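Local atomic coordinates of probable endoglucanase (Gluconacetobacter xylinus, PDB entry 1WZZ), a protein that hydrolyses internal beta-1,4-glucosidic linkages in cellulose and carboxymethyl-cellulose as a secreted family 8 endoglucanase, and is required for cellulose biosynthesis in its bacterium. Residues N82-S87 with Y135-N140; S66-W71 with P125-D130; Y53-A58 with A112-R117; Y149-P154 with D163-N168. All coordinates share one frame; numbering follows the deposited sequence.

Contact 1 of 4, residues N82-S87 with Y135-N140; sequences NDKLFS and YGDVLN
D137 of helix 125-142 reaches across to K84 and buries more of its surface here than any other residue of the two segments. Its OD2 accepts the backbone N-H of K84, with 2.8 Å from K84 N to D137 OD2 and an N-H...O angle of 151°. The donor arrives on the anti side of that oxygen and is tilted about 25° from the carboxylate plane. A short acid suits the position, because with CG beside its own backbone N (chi1 -80°) the carboxylate faces the loop without a long, flexible chain. The K84 chain bends off elsewhere, and its NZ stays 5.7 Å from D137 OD2, so the lysine is gripped by its backbone rather than by its charge.

Next to the acid along both segments the contact turns apolar. The end of L85 comes close to the helix, its CD2 lying 3.7 Å from V138 CG2 and 4.0 Å from D137 CB; leucine is long enough to bridge the gap, and the beta-branched valine offers a methyl close to the helix backbone. The loop is shaped from within by D83, whose OD2 accepts L85 N in an Asx turn and also bonds H80 ND1.

Two carboxylates therefore serve consecutive N-H groups of one turn, and D83 OD2 and D137 OD2 are 4.9 Å apart. Their mutual repulsion is probably eased by the backbone donors and, for D83, by H80.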
# COMPACT_ATOMS: atom_id res chain seq x y z
N ASN A 82 -14.54 -16.52 9.05
CA ASN A 82 -14.57 -16.25 10.47
C ASN A 82 -14.10 -14.84 10.87
O ASN A 82 -14.24 -14.42 12.02
CB ASN A 82 -13.79 -17.31 11.23
CG ASN A 82 -14.33 -17.50 12.64
OD1 ASN A 82 -15.54 -17.73 12.85
ND2 ASN A 82 -13.45 -17.39 13.63
N ASP A 83 -13.49 -14.14 9.92
CA ASP A 83 -13.14 -12.73 10.10
C ASP A 83 -13.33 -12.12 8.72
O ASP A 83 -13.59 -12.84 7.75
CB ASP A 83 -11.73 -12.48 10.68
CG ASP A 83 -10.62 -13.05 9.85
OD1 ASP A 83 -9.89 -13.91 10.38
OD2 ASP A 83 -10.47 -12.66 8.68
N LYS A 84 -13.21 -10.80 8.63
CA LYS A 84 -13.44 -10.10 7.38
C LYS A 84 -12.18 -9.78 6.60
O LYS A 84 -12.25 -9.07 5.60
CB LYS A 84 -14.23 -8.81 7.66
CG LYS A 84 -15.67 -9.07 8.18
CD LYS A 84 -16.55 -9.62 7.05
CE LYS A 84 -17.99 -9.89 7.49
NZ LYS A 84 -18.08 -11.10 8.34
N LEU A 85 -11.04 -10.31 7.05
CA LEU A 85 -9.79 -10.09 6.31
C LEU A 85 -9.76 -11.02 5.10
O LEU A 85 -10.66 -11.86 4.90
CB LEU A 85 -8.58 -10.32 7.22
CG LEU A 85 -8.67 -9.54 8.52
CD1 LEU A 85 -7.40 -9.73 9.38
CD2 LEU A 85 -8.90 -8.04 8.17
N PHE A 86 -8.73 -10.85 4.28
CA PHE A 86 -8.61 -11.61 3.05
C PHE A 86 -7.39 -12.50 2.92
O PHE A 86 -6.29 -12.10 3.29
CB PHE A 86 -8.59 -10.63 1.85
CG PHE A 86 -9.78 -9.74 1.78
CD1 PHE A 86 -9.89 -8.60 2.61
CD2 PHE A 86 -10.86 -10.07 0.94
CE1 PHE A 86 -11.07 -7.83 2.62
CE2 PHE A 86 -12.04 -9.30 0.94
CZ PHE A 86 -12.15 -8.18 1.79
N SER A 87 -7.58 -13.71 2.36
CA SER A 87 -6.43 -14.57 2.10
C SER A 87 -5.62 -13.76 1.07
O SER A 87 -6.19 -13.10 0.19
CB SER A 87 -6.90 -15.92 1.53
OG SER A 87 -7.61 -16.60 2.56
N TYR A 135 -12.44 -3.00 8.63
CA TYR A 135 -11.69 -2.19 9.59
C TYR A 135 -11.76 -2.74 11.02
O TYR A 135 -10.76 -2.72 11.76
CB TYR A 135 -12.18 -0.73 9.57
CG TYR A 135 -11.77 0.06 8.33
CD1 TYR A 135 -10.45 0.05 7.87
CD2 TYR A 135 -12.69 0.84 7.64
CE1 TYR A 135 -10.06 0.82 6.75
CE2 TYR A 135 -12.31 1.62 6.53
CZ TYR A 135 -10.98 1.59 6.10
OH TYR A 135 -10.59 2.36 5.01
N GLY A 136 -12.94 -3.21 11.42
CA GLY A 136 -13.06 -3.74 12.78
C GLY A 136 -12.11 -4.88 13.05
O GLY A 136 -11.51 -4.96 14.13
N ASP A 137 -11.95 -5.76 12.07
CA ASP A 137 -11.05 -6.88 12.21
C ASP A 137 -9.59 -6.47 12.03
O ASP A 137 -8.73 -7.03 12.67
CB ASP A 137 -11.44 -8.03 11.25
CG ASP A 137 -12.62 -8.86 11.81
OD1 ASP A 137 -12.75 -8.92 13.05
OD2 ASP A 137 -13.38 -9.43 11.02
N VAL A 138 -9.28 -5.50 11.16
CA VAL A 138 -7.88 -5.09 11.07
C VAL A 138 -7.47 -4.54 12.44
O VAL A 138 -6.38 -4.85 12.96
CB VAL A 138 -7.67 -3.96 10.00
CG1 VAL A 138 -6.20 -3.47 10.03
CG2 VAL A 138 -7.98 -4.53 8.60
N LEU A 139 -8.32 -3.72 13.03
CA LEU A 139 -7.99 -3.12 14.30
C LEU A 139 -7.84 -4.16 15.41
O LEU A 139 -6.85 -4.19 16.15
CB LEU A 139 -9.05 -2.10 14.69
CG LEU A 139 -8.71 -1.26 15.93
CD1 LEU A 139 -7.41 -0.42 15.71
CD2 LEU A 139 -9.91 -0.34 16.21
N ASN A 140 -8.82 -5.05 15.50
CA ASN A 140 -8.72 -6.05 16.56
C ASN A 140 -7.65 -7.10 16.38
O ASN A 140 -6.96 -7.46 17.34
CB ASN A 140 -10.03 -6.83 16.70
CG ASN A 140 -11.17 -6.00 17.23
OD1 ASN A 140 -10.98 -4.94 17.83
ND2 ASN A 140 -12.39 -6.51 17.04

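Contact 2 of 4, residues S66-W71 with P125-D130; sequences SFQSMW and PDYIQD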
# COMPACT_ATOMS: atom_id res chain seq x y z
N SER A 66 -17.15 -2.08 -12.99
CA SER A 66 -15.91 -2.81 -12.73
C SER A 66 -15.71 -3.00 -11.22
O SER A 66 -15.22 -4.05 -10.79
CB SER A 66 -14.70 -2.05 -13.30
OG SER A 66 -14.77 -2.01 -14.72
N PHE A 67 -16.05 -1.99 -10.44
CA PHE A 67 -15.92 -2.08 -8.98
C PHE A 67 -16.73 -3.27 -8.46
O PHE A 67 -16.24 -4.08 -7.67
CB PHE A 67 -16.40 -0.81 -8.29
CG PHE A 67 -16.16 -0.83 -6.82
CD1 PHE A 67 -14.99 -0.31 -6.29
CD2 PHE A 67 -17.08 -1.45 -5.98
CE1 PHE A 67 -14.73 -0.41 -4.93
CE2 PHE A 67 -16.84 -1.57 -4.61
CZ PHE A 67 -15.66 -1.05 -4.08
N GLN A 68 -17.98 -3.36 -8.91
CA GLN A 68 -18.86 -4.45 -8.50
C GLN A 68 -18.29 -5.82 -8.82
O GLN A 68 -18.32 -6.73 -7.99
CB GLN A 68 -20.22 -4.26 -9.18
CG GLN A 68 -21.01 -3.10 -8.61
CD GLN A 68 -22.27 -2.78 -9.40
OE1 GLN A 68 -23.18 -2.11 -8.90
NE2 GLN A 68 -22.33 -3.25 -10.65
N SER A 69 -17.77 -5.95 -10.03
CA SER A 69 -17.19 -7.19 -10.48
C SER A 69 -15.98 -7.58 -9.63
O SER A 69 -15.86 -8.73 -9.21
CB SER A 69 -16.78 -7.09 -11.95
OG SER A 69 -16.27 -8.32 -12.45
N MSE A 70 -15.07 -6.63 -9.38
CA MSE A 70 -13.88 -6.94 -8.60
C MSE A 70 -14.19 -7.22 -7.14
O MSE A 70 -13.55 -8.07 -6.53
CB MSE A 70 -12.85 -5.81 -8.69
CG MSE A 70 -12.28 -5.67 -10.09
SE MSE A 70 -10.91 -4.27 -10.16
CE MSE A 70 -12.12 -2.85 -10.18
N TRP A 71 -15.14 -6.51 -6.58
CA TRP A 71 -15.49 -6.73 -5.17
C TRP A 71 -16.19 -8.08 -5.02
O TRP A 71 -15.89 -8.87 -4.12
CB TRP A 71 -16.37 -5.60 -4.68
CG TRP A 71 -16.95 -5.79 -3.31
CD1 TRP A 71 -18.22 -5.48 -2.94
CD2 TRP A 71 -16.30 -6.32 -2.13
NE1 TRP A 71 -18.42 -5.77 -1.61
CE2 TRP A 71 -17.27 -6.29 -1.09
CE3 TRP A 71 -15.02 -6.82 -1.84
CZ2 TRP A 71 -17.00 -6.74 0.22
CZ3 TRP A 71 -14.75 -7.27 -0.53
CH2 TRP A 71 -15.74 -7.23 0.47
N PRO A 125 -24.83 2.12 0.75
CA PRO A 125 -24.59 1.89 2.18
C PRO A 125 -24.02 0.52 2.54
O PRO A 125 -23.38 0.37 3.59
CB PRO A 125 -25.98 2.16 2.82
CG PRO A 125 -26.92 1.81 1.69
CD PRO A 125 -26.25 2.39 0.48
N ASP A 126 -24.26 -0.48 1.70
CA ASP A 126 -23.72 -1.80 1.96
C ASP A 126 -22.18 -1.73 1.86
O ASP A 126 -21.50 -2.40 2.62
CB ASP A 126 -24.30 -2.85 0.99
CG ASP A 126 -24.07 -2.50 -0.46
OD1 ASP A 126 -24.35 -1.35 -0.86
OD2 ASP A 126 -23.61 -3.39 -1.21
N TYR A 127 -21.64 -0.94 0.93
CA TYR A 127 -20.17 -0.83 0.82
C TYR A 127 -19.58 -0.17 2.07
O TYR A 127 -18.48 -0.53 2.53
CB TYR A 127 -19.79 -0.00 -0.43
CG TYR A 127 -20.07 -0.67 -1.74
CD1 TYR A 127 -20.05 0.07 -2.93
CD2 TYR A 127 -20.32 -2.04 -1.84
CE1 TYR A 127 -20.25 -0.52 -4.16
CE2 TYR A 127 -20.53 -2.65 -3.08
CZ TYR A 127 -20.49 -1.88 -4.23
OH TYR A 127 -20.70 -2.49 -5.47
N ILE A 128 -20.28 0.82 2.62
CA ILE A 128 -19.82 1.46 3.84
C ILE A 128 -19.78 0.40 4.95
O ILE A 128 -18.81 0.31 5.71
CB ILE A 128 -20.74 2.63 4.24
CG1 ILE A 128 -20.67 3.72 3.16
CG2 ILE A 128 -20.33 3.23 5.61
CD1 ILE A 128 -19.29 4.28 2.93
N GLN A 129 -20.84 -0.40 5.07
CA GLN A 129 -20.85 -1.46 6.07
C GLN A 129 -19.71 -2.46 5.86
O GLN A 129 -19.08 -2.91 6.84
CB GLN A 129 -22.19 -2.21 5.99
CG GLN A 129 -23.32 -1.34 6.46
CD GLN A 129 -24.64 -2.06 6.32
OE1 GLN A 129 -24.75 -3.01 5.56
NE2 GLN A 129 -25.66 -1.58 7.06
N ASP A 130 -19.46 -2.81 4.60
CA ASP A 130 -18.40 -3.78 4.25
C ASP A 130 -17.04 -3.23 4.69
O ASP A 130 -16.18 -3.97 5.21
CB ASP A 130 -18.35 -4.05 2.76
CG ASP A 130 -19.57 -4.78 2.25
OD1 ASP A 130 -20.22 -5.51 3.03
OD2 ASP A 130 -19.87 -4.61 1.04
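The ring of Y127 packs against F67 and W71, which stand one helical turn apart and meet it from the same side of its plane. The three form an aromatic cluster between helices 64-77 and 125-142; the axes of the two short segments come no nearer than 13.5 Å and are inclined at 40°. Large rings suit so wide a gap. F67 CE2 lies over the face of the Y127 ring, toward its rim and 3.6 Å from Y127 CE1, while the two planes are inclined at 52°. W71 approaches obliquely, its CD1 coming within 3.7 Å of Y127 CE2. Both F67 and W71 extend with CG anti to the backbone N, which sends their rings across to the tyrosine.

The partly exposed side is sparser. There the aliphatic CG of Q68 touches Y127 OH, and the polar element is a weak, bent hydrogen bond of 3.2 Å from W71 NE1 to D130 OD2, at the edge of the indole.

Replacing Y127 by an alanine is likely to open a gap beside F67 and W71, taking away the aromatic surface both pack on from helix 125-142. Aromatic packing, more than polar bonding, thus joins the two helices here, over L115 and A118 of helix 105-122.

Contact 3 of 4, residues Y53-A58 with A112-R117; sequences YGMLFA and ALALGR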
# COMPACT_ATOMS: atom_id res chain seq x y z
N TYR A 53 -6.16 -2.56 -5.05
CA TYR A 53 -5.76 -1.47 -5.91
C TYR A 53 -6.79 -1.27 -7.01
O TYR A 53 -7.21 -0.15 -7.26
CB TYR A 53 -4.40 -1.78 -6.57
CG TYR A 53 -3.22 -1.59 -5.65
CD1 TYR A 53 -3.06 -0.42 -4.91
CD2 TYR A 53 -2.26 -2.59 -5.54
CE1 TYR A 53 -1.95 -0.26 -4.06
CE2 TYR A 53 -1.16 -2.44 -4.71
CZ TYR A 53 -1.01 -1.28 -3.97
OH TYR A 53 0.08 -1.19 -3.13
N GLY A 54 -7.17 -2.36 -7.67
CA GLY A 54 -8.14 -2.24 -8.74
C GLY A 54 -9.43 -1.61 -8.27
O GLY A 54 -9.97 -0.72 -8.93
N MSE A 55 -9.95 -2.08 -7.13
CA MSE A 55 -11.17 -1.52 -6.59
C MSE A 55 -11.00 -0.04 -6.28
O MSE A 55 -11.87 0.78 -6.52
CB MSE A 55 -11.60 -2.29 -5.33
CG MSE A 55 -12.12 -3.67 -5.68
SE MSE A 55 -12.30 -4.80 -4.08
CE MSE A 55 -13.47 -3.69 -3.06
N LEU A 56 -9.85 0.32 -5.72
CA LEU A 56 -9.65 1.72 -5.40
C LEU A 56 -9.65 2.57 -6.66
O LEU A 56 -10.23 3.65 -6.71
CB LEU A 56 -8.31 1.90 -4.65
CG LEU A 56 -7.93 3.35 -4.39
CD1 LEU A 56 -8.90 4.01 -3.40
CD2 LEU A 56 -6.52 3.37 -3.81
N PHE A 57 -8.99 2.06 -7.69
CA PHE A 57 -8.89 2.79 -8.95
C PHE A 57 -10.28 2.91 -9.60
O PHE A 57 -10.64 3.99 -10.09
CB PHE A 57 -7.95 2.07 -9.92
CG PHE A 57 -6.56 1.89 -9.39
CD1 PHE A 57 -6.08 2.68 -8.33
CD2 PHE A 57 -5.71 0.93 -9.97
CE1 PHE A 57 -4.78 2.52 -7.85
CE2 PHE A 57 -4.39 0.77 -9.49
CZ PHE A 57 -3.93 1.56 -8.44
N ALA A 58 -11.05 1.82 -9.63
CA ALA A 58 -12.40 1.89 -10.22
C ALA A 58 -13.29 2.86 -9.45
O ALA A 58 -14.04 3.64 -10.04
CB ALA A 58 -13.03 0.49 -10.28
N ALA A 112 -10.69 -2.18 2.01
CA ALA A 112 -11.58 -1.37 2.88
C ALA A 112 -11.59 0.09 2.42
O ALA A 112 -12.64 0.73 2.43
CB ALA A 112 -11.13 -1.44 4.34
N LEU A 113 -10.43 0.63 2.06
CA LEU A 113 -10.37 2.00 1.58
C LEU A 113 -11.28 2.15 0.37
O LEU A 113 -12.11 3.07 0.31
CB LEU A 113 -8.94 2.36 1.17
CG LEU A 113 -8.80 3.77 0.55
CD1 LEU A 113 -9.20 4.87 1.54
CD2 LEU A 113 -7.36 3.92 0.14
N ALA A 114 -11.12 1.23 -0.59
CA ALA A 114 -11.91 1.26 -1.83
C ALA A 114 -13.40 1.20 -1.54
O ALA A 114 -14.20 1.91 -2.15
CB ALA A 114 -11.50 0.09 -2.75
N LEU A 115 -13.79 0.33 -0.61
CA LEU A 115 -15.22 0.21 -0.26
C LEU A 115 -15.78 1.47 0.38
O LEU A 115 -16.91 1.88 0.07
CB LEU A 115 -15.41 -1.01 0.65
CG LEU A 115 -15.35 -2.37 -0.08
CD1 LEU A 115 -15.08 -3.52 0.92
CD2 LEU A 115 -16.69 -2.64 -0.84
N GLY A 116 -15.01 2.10 1.26
CA GLY A 116 -15.49 3.34 1.85
C GLY A 116 -15.61 4.40 0.76
O GLY A 116 -16.57 5.14 0.73
N ARG A 117 -14.64 4.45 -0.17
CA ARG A 117 -14.70 5.45 -1.24
C ARG A 117 -15.88 5.18 -2.17
O ARG A 117 -16.58 6.12 -2.56
CB ARG A 117 -13.40 5.44 -2.07
CG ARG A 117 -12.15 5.92 -1.29
CD ARG A 117 -12.19 7.43 -1.08
NE ARG A 117 -10.92 8.00 -0.62
CZ ARG A 117 -10.61 8.23 0.66
NH1 ARG A 117 -11.47 7.92 1.63
NH2 ARG A 117 -9.49 8.87 0.97
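L113 is the first residue of 112-117 to meet the other helix: its CD2 touches L56 CD1 at 3.9 Å, the two leucines crossing at a slant. Each has CG anti to its backbone N (174° for L56, 176° for L113), and in this way the branched ends of both chains close on one flank of the interface.

A114 marks the closest approach. Its CB points toward the partner helix and lies 3.5 Å from M55 CB and 3.4 Å from the backbone N of L56. A small side chain suits this place, for the CA atoms of L56 and A114 are 4.3 Å apart and the short helix axes come within 8.1 Å. The angle of 21° between their directions makes the two short segments nearly parallel.

L115 takes the other flank. The selenomethionine M55 bends at its last torsion and brings CE to 3.8 Å from L115 CG, a flexible chain filling around a branched one.

R117 closes the walk with its aliphatic part, CG lying 4.3 Å from L56 CD1. Its guanidinium is laid over L113 CD1 one turn back, and its charge is met by a salt bridge to E330.

Near-parallel helices of this kind fit neighbouring inner helices of the (alpha/alpha)6 barrel. Helix 315-331 packs on L56 through L323, helix 64-77 presents F67 and W71 to M55, and helix 125-142 covers L115 with Y127 and I134.

Contact 4 of 4, residues Y149-P154 with D163-N168; sequences YVVLMP and DSVILN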
# COMPACT_ATOMS: atom_id res chain seq x y z
N TYR A 149 5.09 1.23 21.43
CA TYR A 149 4.12 1.52 20.38
C TYR A 149 3.00 0.51 20.26
O TYR A 149 3.12 -0.60 20.77
CB TYR A 149 4.80 1.49 19.02
CG TYR A 149 6.13 2.21 18.91
CD1 TYR A 149 7.33 1.50 18.92
CD2 TYR A 149 6.16 3.58 18.77
CE1 TYR A 149 8.56 2.16 18.79
CE2 TYR A 149 7.37 4.25 18.64
CZ TYR A 149 8.54 3.55 18.65
OH TYR A 149 9.73 4.24 18.54
N VAL A 150 1.94 0.93 19.58
CA VAL A 150 0.85 0.02 19.19
C VAL A 150 1.12 -0.01 17.69
O VAL A 150 1.07 1.03 17.01
CB VAL A 150 -0.52 0.57 19.45
CG1 VAL A 150 -1.59 -0.39 18.85
CG2 VAL A 150 -0.76 0.62 20.97
N VAL A 151 1.43 -1.19 17.18
CA VAL A 151 1.79 -1.32 15.76
C VAL A 151 0.78 -2.09 14.95
O VAL A 151 -0.03 -2.82 15.50
CB VAL A 151 3.13 -2.03 15.63
CG1 VAL A 151 4.17 -1.25 16.52
CG2 VAL A 151 3.03 -3.50 16.13
N LEU A 152 0.88 -1.93 13.62
CA LEU A 152 0.02 -2.62 12.67
C LEU A 152 0.84 -3.80 12.11
O LEU A 152 1.85 -3.60 11.45
CB LEU A 152 -0.33 -1.64 11.55
CG LEU A 152 -1.23 -2.07 10.41
CD1 LEU A 152 -2.68 -2.25 10.90
CD2 LEU A 152 -1.16 -0.98 9.31
N MSE A 153 0.41 -5.05 12.36
CA MSE A 153 1.13 -6.24 11.89
C MSE A 153 0.88 -6.44 10.38
O MSE A 153 -0.20 -6.14 9.89
CB MSE A 153 0.66 -7.52 12.64
CG MSE A 153 0.91 -7.52 14.13
SE MSE A 153 1.04 -9.39 14.76
CE MSE A 153 -0.43 -10.20 13.72
N PRO A 154 1.87 -6.99 9.66
CA PRO A 154 1.72 -7.21 8.20
C PRO A 154 0.83 -8.39 7.80
O PRO A 154 0.38 -8.47 6.67
CB PRO A 154 3.16 -7.44 7.72
CG PRO A 154 4.06 -7.04 8.85
CD PRO A 154 3.25 -7.22 10.11
N ASP A 163 11.56 -12.39 20.44
CA ASP A 163 12.10 -11.11 20.90
C ASP A 163 11.63 -9.84 20.19
O ASP A 163 11.83 -8.74 20.69
CB ASP A 163 13.63 -11.18 20.87
CG ASP A 163 14.20 -12.18 21.87
OD1 ASP A 163 15.42 -12.44 21.82
OD2 ASP A 163 13.43 -12.71 22.71
N SER A 164 11.01 -9.98 19.02
CA SER A 164 10.59 -8.77 18.32
C SER A 164 9.43 -9.02 17.37
O SER A 164 9.02 -10.16 17.17
CB SER A 164 11.77 -8.21 17.52
OG SER A 164 12.16 -9.12 16.52
N VAL A 165 8.90 -7.93 16.81
CA VAL A 165 7.83 -8.05 15.83
C VAL A 165 8.34 -7.39 14.57
O VAL A 165 9.11 -6.43 14.64
CB VAL A 165 6.52 -7.32 16.24
CG1 VAL A 165 5.93 -8.00 17.48
CG2 VAL A 165 6.74 -5.83 16.47
N ILE A 166 7.90 -7.93 13.44
CA ILE A 166 8.30 -7.41 12.14
C ILE A 166 7.13 -6.61 11.57
O ILE A 166 5.98 -7.07 11.59
CB ILE A 166 8.62 -8.55 11.17
CG1 ILE A 166 9.77 -9.42 11.71
CG2 ILE A 166 8.95 -7.97 9.79
CD1 ILE A 166 10.99 -8.65 12.11
N LEU A 167 7.44 -5.41 11.08
CA LEU A 167 6.42 -4.53 10.49
C LEU A 167 6.83 -4.19 9.06
O LEU A 167 8.00 -4.23 8.70
CB LEU A 167 6.34 -3.19 11.21
CG LEU A 167 6.20 -3.20 12.72
CD1 LEU A 167 6.11 -1.81 13.27
CD2 LEU A 167 4.96 -4.01 13.05
N ASN A 168 5.84 -3.84 8.26
CA ASN A 168 6.12 -3.38 6.91
C ASN A 168 5.50 -1.99 6.92
O ASN A 168 4.28 -1.85 6.92
CB ASN A 168 5.46 -4.27 5.87
CG ASN A 168 5.95 -3.93 4.48
OD1 ASN A 168 5.98 -2.73 4.11
ND2 ASN A 168 6.34 -4.92 3.73
O HOH W 1 3.11 -3.63 9.00
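L167 holds CG beside its backbone N (chi1 -51°) with chi2 fully extended at -179°, which carries both its methyls onto V151. The valine, in turn, places CG1 beside its own N and CG2 between N and the carbonyl carbon. The hairpin of strands 143-146 and 149-152 here packs against the edge strand 164-167 of a separate three-stranded antiparallel sheet, the two facing strands inclined at 47°. Strands so inclined, 8.1 Å apart at their axes, meet through side chains rather than through backbone pairing.

L167 CD2 lies 3.7 Å from V151 CG2 and 3.5 Å from the carbonyl O of L152, the leucine and valine crossing at about a right angle. A beta-branched valine gives a broad, rigid surface, and the longer leucine spans the gap between sheets. V165 CG2 adds a more distant touch, 4.4 Å from V151 CG2.

P154, two residues past the end of the strand, sets its ring against the other chain: CD is 3.1 Å from I166 O and CG 3.8 Å from L167 CA. With an alanine in its place, the CG and CD contacts to I166 O and L167 CA would go, which is likely to leave a gap beside that backbone.

One water ties the backbones together, donating to L152 O at 2.8 Å and accepting from N168 N at 2.8 Å.

In the fold
Contacts 2 and 3 are neighbours, their centres about 8 Å apart; F67 CD1 of contact 2 lies 3.3 Å from M55 O of contact 3. Contact 1 shares helix 125-142 with contact 2, touching it where F86 CZ comes 3.6 Å from W71 CZ3, and meets contact 3 where Y135 CE1 packs 3.5 Å from A112 CB. Contact 4 reaches contact 1 through L152 CD1 and V138 CG1, but its centre is about 25 Å from that of contact 3. Around the active site, the side chain of N168 lies about 7 Å from that of D106, the predicted nucleophile, and about 8 Å from that of E49, the probable proton donor.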